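Glutathione synthetase-like effector 30 (Gpa-GSS30-apo) (Globodera pallida, PDB 5OET) is an effector of a plant-parasitic nematode that probably arose from glutathione synthetase, the ATP-dependent ligase joining gamma-glutamylcysteine to glycine, and acquired a new role. Local coordinates at residues 482-485 against 486-489; 284-287 against 288-292. All coordinates share one frame; numbering follows the deposited sequence.

Overall arrangement
From the N terminus, contact 2 comes first, a worked example of a local turn that joins two strands of one sheet: after strand 279-283, which runs parallel to 246-251 in a six-stranded mixed sheet, residues 284-292 pass through the short helix 287-290 and continue as strand 291-293, paired with 300-302. Much later, contact 1 closes the hairpin between strands 469-484 and 490-504 of the nine-stranded sheet. The two are in series, neither nesting nor crossing, with centres 29 Å apart and nearest atoms about 19 Å apart. Each ties consecutive elements of its own sheet; contact 2 also reaches the second subunit through Arg290.

Contact 1: 482-485 against 486-489; sequences LGNM and ETGK
Asn484 and the residues 486-489 show how one amide can organise a hairpin turn. Its carbonyl oxygen OD1 takes two backbone N-H groups: Glu486 N at 2.8 Å, slightly tilted from the amide plane, and Thr487 N at 3.0 Å, which lies above that plane but makes the straighter bond (168°). The first of these defines an Asx turn. CG, trans to the backbone nitrogen (chi1 178°), sits beside the carbonyl carbon, where OD1 meets the N-H groups that follow in the chain. Thr487 lies across it at about a right angle, OG1 standing 3.5 Å from Asn484 CG, and the same hydroxyl oxygen accepts a 3.3 Å bond from Lys489 N, an ST turn. The backbone itself closes a G1 beta bulge, in which Asn484 is opposed by two residues, Gly488 and Lys489: Asn484 N donates to Lys489 O over 2.9 Å, almost straight, and Gly488 N to Asn484 O over 2.8 Å. The positive phi of Gly488 (79°) suits glycine. This bonded Asn484-Thr487 side is the compact part; the ends of Glu486 and Lys489 extend outward at the exposed surface, although Glu486 also touches Ile156 and Pro159. On the strand side, Met485 touches Ala161 and Pro340, Gly483 bonds to Ala161 of the antiparallel strand 160-173, and Leu482 pairs with strand 490-504 while its side chain packs on helix 225-240.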
loop_
_atom_site.group_PDB
_atom_site.type_symbol
_atom_site.label_atom_id
_atom_site.label_comp_id
_atom_site.label_asym_id
_atom_site.label_seq_id
_atom_site.Cartn_x
_atom_site.Cartn_y
_atom_site.Cartn_z
ATOM N N LEU A 482 -18.382 18.665 13.619
ATOM C CA LEU A 482 -17.943 20.041 13.459
ATOM C C LEU A 482 -18.947 20.933 14.197
ATOM O O LEU A 482 -20.152 20.947 13.869
ATOM C CB LEU A 482 -17.875 20.392 11.991
ATOM C CG LEU A 482 -16.839 21.419 11.642
ATOM C CD1 LEU A 482 -15.447 20.950 12.033
ATOM C CD2 LEU A 482 -16.974 21.695 10.153
ATOM N N GLY A 483 -18.463 21.657 15.196
ATOM C CA GLY A 483 -19.360 22.371 16.093
ATOM C C GLY A 483 -18.789 23.678 16.564
ATOM O O GLY A 483 -17.573 23.877 16.516
ATOM N N ASN A 484 -19.685 24.561 17.015
ATOM C CA ASN A 484 -19.329 25.892 17.485
ATOM C C ASN A 484 -19.413 25.878 18.994
ATOM O O ASN A 484 -20.474 25.652 19.538
ATOM C CB ASN A 484 -20.290 26.927 16.907
ATOM C CG ASN A 484 -20.006 28.332 17.400
ATOM O OD1 ASN A 484 -19.954 28.593 18.606
ATOM N ND2 ASN A 484 -19.843 29.247 16.470
ATOM N N MET A 485 -18.319 26.177 19.669
ATOM C CA MET A 485 -18.260 26.042 21.117
ATOM C C MET A 485 -18.806 27.203 21.922
ATOM O O MET A 485 -18.869 27.109 23.148
ATOM C CB MET A 485 -16.829 25.804 21.534
ATOM C CG MET A 485 -16.255 24.583 20.875
ATOM S SD MET A 485 -14.767 24.169 21.750
ATOM C CE MET A 485 -13.682 25.475 21.165
ATOM N N GLU A 486 -19.179 28.295 21.255
ATOM C CA GLU A 486 -19.757 29.461 21.939
ATOM C C GLU A 486 -21.261 29.338 22.026
ATOM O O GLU A 486 -21.851 29.717 23.024
ATOM C CB GLU A 486 -19.358 30.779 21.248
ATOM C CG GLU A 486 -18.279 31.555 21.996
ATOM C CD GLU A 486 -17.467 32.455 21.081
ATOM O OE1 GLU A 486 -18.084 33.218 20.303
ATOM O OE2 GLU A 486 -16.216 32.376 21.131
ATOM N N THR A 487 -21.868 28.819 20.963
ATOM C CA THR A 487 -23.298 28.497 20.928
ATOM C C THR A 487 -23.596 27.050 21.379
ATOM O O THR A 487 -24.649 26.795 21.947
ATOM C CB THR A 487 -23.863 28.735 19.509
ATOM O OG1 THR A 487 -23.232 27.856 18.565
ATOM C CG2 THR A 487 -23.602 30.167 19.080
ATOM N N GLY A 488 -22.673 26.120 21.138
ATOM C CA GLY A 488 -22.914 24.687 21.372
ATOM C C GLY A 488 -23.731 24.007 20.273
ATOM O O GLY A 488 -24.215 22.896 20.466
ATOM N N LYS A 489 -23.861 24.669 19.120
ATOM C CA LYS A 489 -24.550 24.134 17.957
ATOM C C LYS A 489 -23.591 23.307 17.125
ATOM O O LYS A 489 -22.437 23.688 16.946
ATOM C CB LYS A 489 -25.067 25.294 17.074
ATOM C CG LYS A 489 -26.135 24.906 16.032
ATOM C CD LYS A 489 -25.908 25.467 14.613
ATOM C CE LYS A 489 -26.271 26.942 14.503
ATOM N NZ LYS A 489 -27.746 27.187 14.475
#

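Contact 2: 284-287 against 288-292; sequences ITEG and LNRLK
Leu288 lies against the carbonyl oxygen of Thr285 where the chain winds into helix before becoming strand. Its N-H makes only a weak bond to Thr285 O, and CB stands 3.6 Å from that oxygen. Asn289 N donates to Glu286 O at 3.1 Å from well above the carbonyl plane. Arg290 N reaches the same oxygen at 3.2 Å, this time in the plane, so it is gripped twice. The arginine side chain runs alongside that of Glu286, and OE1 comes to the edge of the guanidinium, near its plane, though the groups are turned 82° apart; the salt bridge from Glu286 OE1 to Arg290 NH1 is long, 4.0 Å. At Leu291 the chain leaves helical geometry; its N-H still bonds back to Gly287 O over 3.1 Å, its CB stands 3.3 Å from that oxygen, and CG, trans to the carbonyl carbon (chi1 -61°), brings CD1 near Gly287 CA. Both charged ends have firmer ties outside the turn: Glu286 OE1 accepts from Thr283 N, and Arg290 pairs with Asp303 and with Glu49 of the second subunit. Cohesion therefore rests chiefly on backbone bonds, Glu286 probably adding little to a guanidinium whose charge those two carboxylates probably largely balance.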
loop_
_atom_site.group_PDB
_atom_site.type_symbol
_atom_site.label_atom_id
_atom_site.label_comp_id
_atom_site.label_asym_id
_atom_site.label_seq_id
_atom_site.Cartn_x
_atom_site.Cartn_y
_atom_site.Cartn_z
ATOM N N ILE A 284 6.716 19.567 14.618
ATOM C CA ILE A 284 6.589 20.561 15.667
ATOM C C ILE A 284 7.902 21.305 15.941
ATOM O O ILE A 284 7.851 22.467 16.320
ATOM C CB ILE A 284 5.979 19.946 16.952
ATOM C CG1 ILE A 284 5.376 21.051 17.832
ATOM C CG2 ILE A 284 6.996 19.107 17.713
ATOM C CD1 ILE A 284 4.618 20.524 19.010
ATOM N N THR A 285 9.055 20.663 15.738
ATOM C CA THR A 285 10.361 21.377 15.809
ATOM C C THR A 285 10.508 22.477 14.756
ATOM O O THR A 285 10.949 23.584 15.065
ATOM C CB THR A 285 11.566 20.423 15.644
ATOM O OG1 THR A 285 11.472 19.390 16.621
ATOM C CG2 THR A 285 12.894 21.150 15.861
ATOM N N GLU A 286 10.164 22.145 13.515
ATOM C CA GLU A 286 10.216 23.085 12.387
ATOM C C GLU A 286 9.215 24.227 12.581
ATOM O O GLU A 286 9.490 25.381 12.227
ATOM C CB GLU A 286 9.790 22.387 11.090
ATOM C CG GLU A 286 10.711 21.313 10.530
ATOM C CD GLU A 286 10.073 20.497 9.399
ATOM O OE1 GLU A 286 8.853 20.225 9.412
ATOM O OE2 GLU A 286 10.817 20.139 8.454
ATOM N N GLY A 287 8.061 23.895 13.152
ATOM C CA GLY A 287 7.044 24.888 13.483
ATOM C C GLY A 287 7.456 26.070 14.373
ATOM O O GLY A 287 6.762 27.096 14.391
ATOM N N LEU A 288 8.556 25.938 15.120
ATOM C CA LEU A 288 9.066 27.045 15.937
ATOM C C LEU A 288 9.620 28.205 15.094
ATOM O O LEU A 288 9.552 29.367 15.511
ATOM C CB LEU A 288 10.117 26.547 16.931
ATOM C CG LEU A 288 9.610 25.520 17.951
ATOM C CD1 LEU A 288 10.788 24.793 18.599
ATOM C CD2 LEU A 288 8.720 26.161 19.005
ATOM N N ASN A 289 10.124 27.882 13.903
ATOM C CA ASN A 289 10.662 28.866 12.958
ATOM C C ASN A 289 9.657 29.291 11.901
ATOM O O ASN A 289 9.733 30.388 11.387
ATOM C CB ASN A 289 11.876 28.290 12.237
ATOM C CG ASN A 289 12.776 27.493 13.159
ATOM O OD1 ASN A 289 12.909 26.258 13.000
ATOM N ND2 ASN A 289 13.367 28.174 14.149
ATOM N N ARG A 290 8.729 28.410 11.565
ATOM C CA ARG A 290 7.903 28.563 10.382
ATOM C C ARG A 290 6.465 28.921 10.689
ATOM O O ARG A 290 5.730 29.181 9.761
ATOM C CB ARG A 290 7.946 27.270 9.568
ATOM C CG ARG A 290 9.352 26.929 9.059
ATOM C CD ARG A 290 9.406 25.598 8.327
ATOM N NE ARG A 290 8.594 25.610 7.115
ATOM C CZ ARG A 290 8.184 24.524 6.460
ATOM N NH1 ARG A 290 8.515 23.299 6.894
ATOM N NH2 ARG A 290 7.420 24.646 5.372
ATOM N N LEU A 291 6.060 28.920 11.961
ATOM C CA LEU A 291 4.714 29.347 12.364
ATOM C C LEU A 291 4.833 30.556 13.278
ATOM O O LEU A 291 5.575 30.535 14.252
ATOM C CB LEU A 291 3.961 28.243 13.106
ATOM C CG LEU A 291 3.679 26.930 12.378
ATOM C CD1 LEU A 291 3.129 25.857 13.298
ATOM C CD2 LEU A 291 2.692 27.141 11.255
ATOM N N LYS A 292 4.142 31.628 12.926
ATOM C CA LYS A 292 3.902 32.739 13.841
ATOM C C LYS A 292 2.423 33.063 13.773
ATOM O O LYS A 292 1.682 32.505 12.947
ATOM C CB LYS A 292 4.803 33.967 13.581
ATOM C CG LYS A 292 5.180 34.279 12.133
ATOM C CD LYS A 292 4.040 34.936 11.359
ATOM C CE LYS A 292 4.432 35.314 9.934
ATOM N NZ LYS A 292 5.285 36.520 9.814
#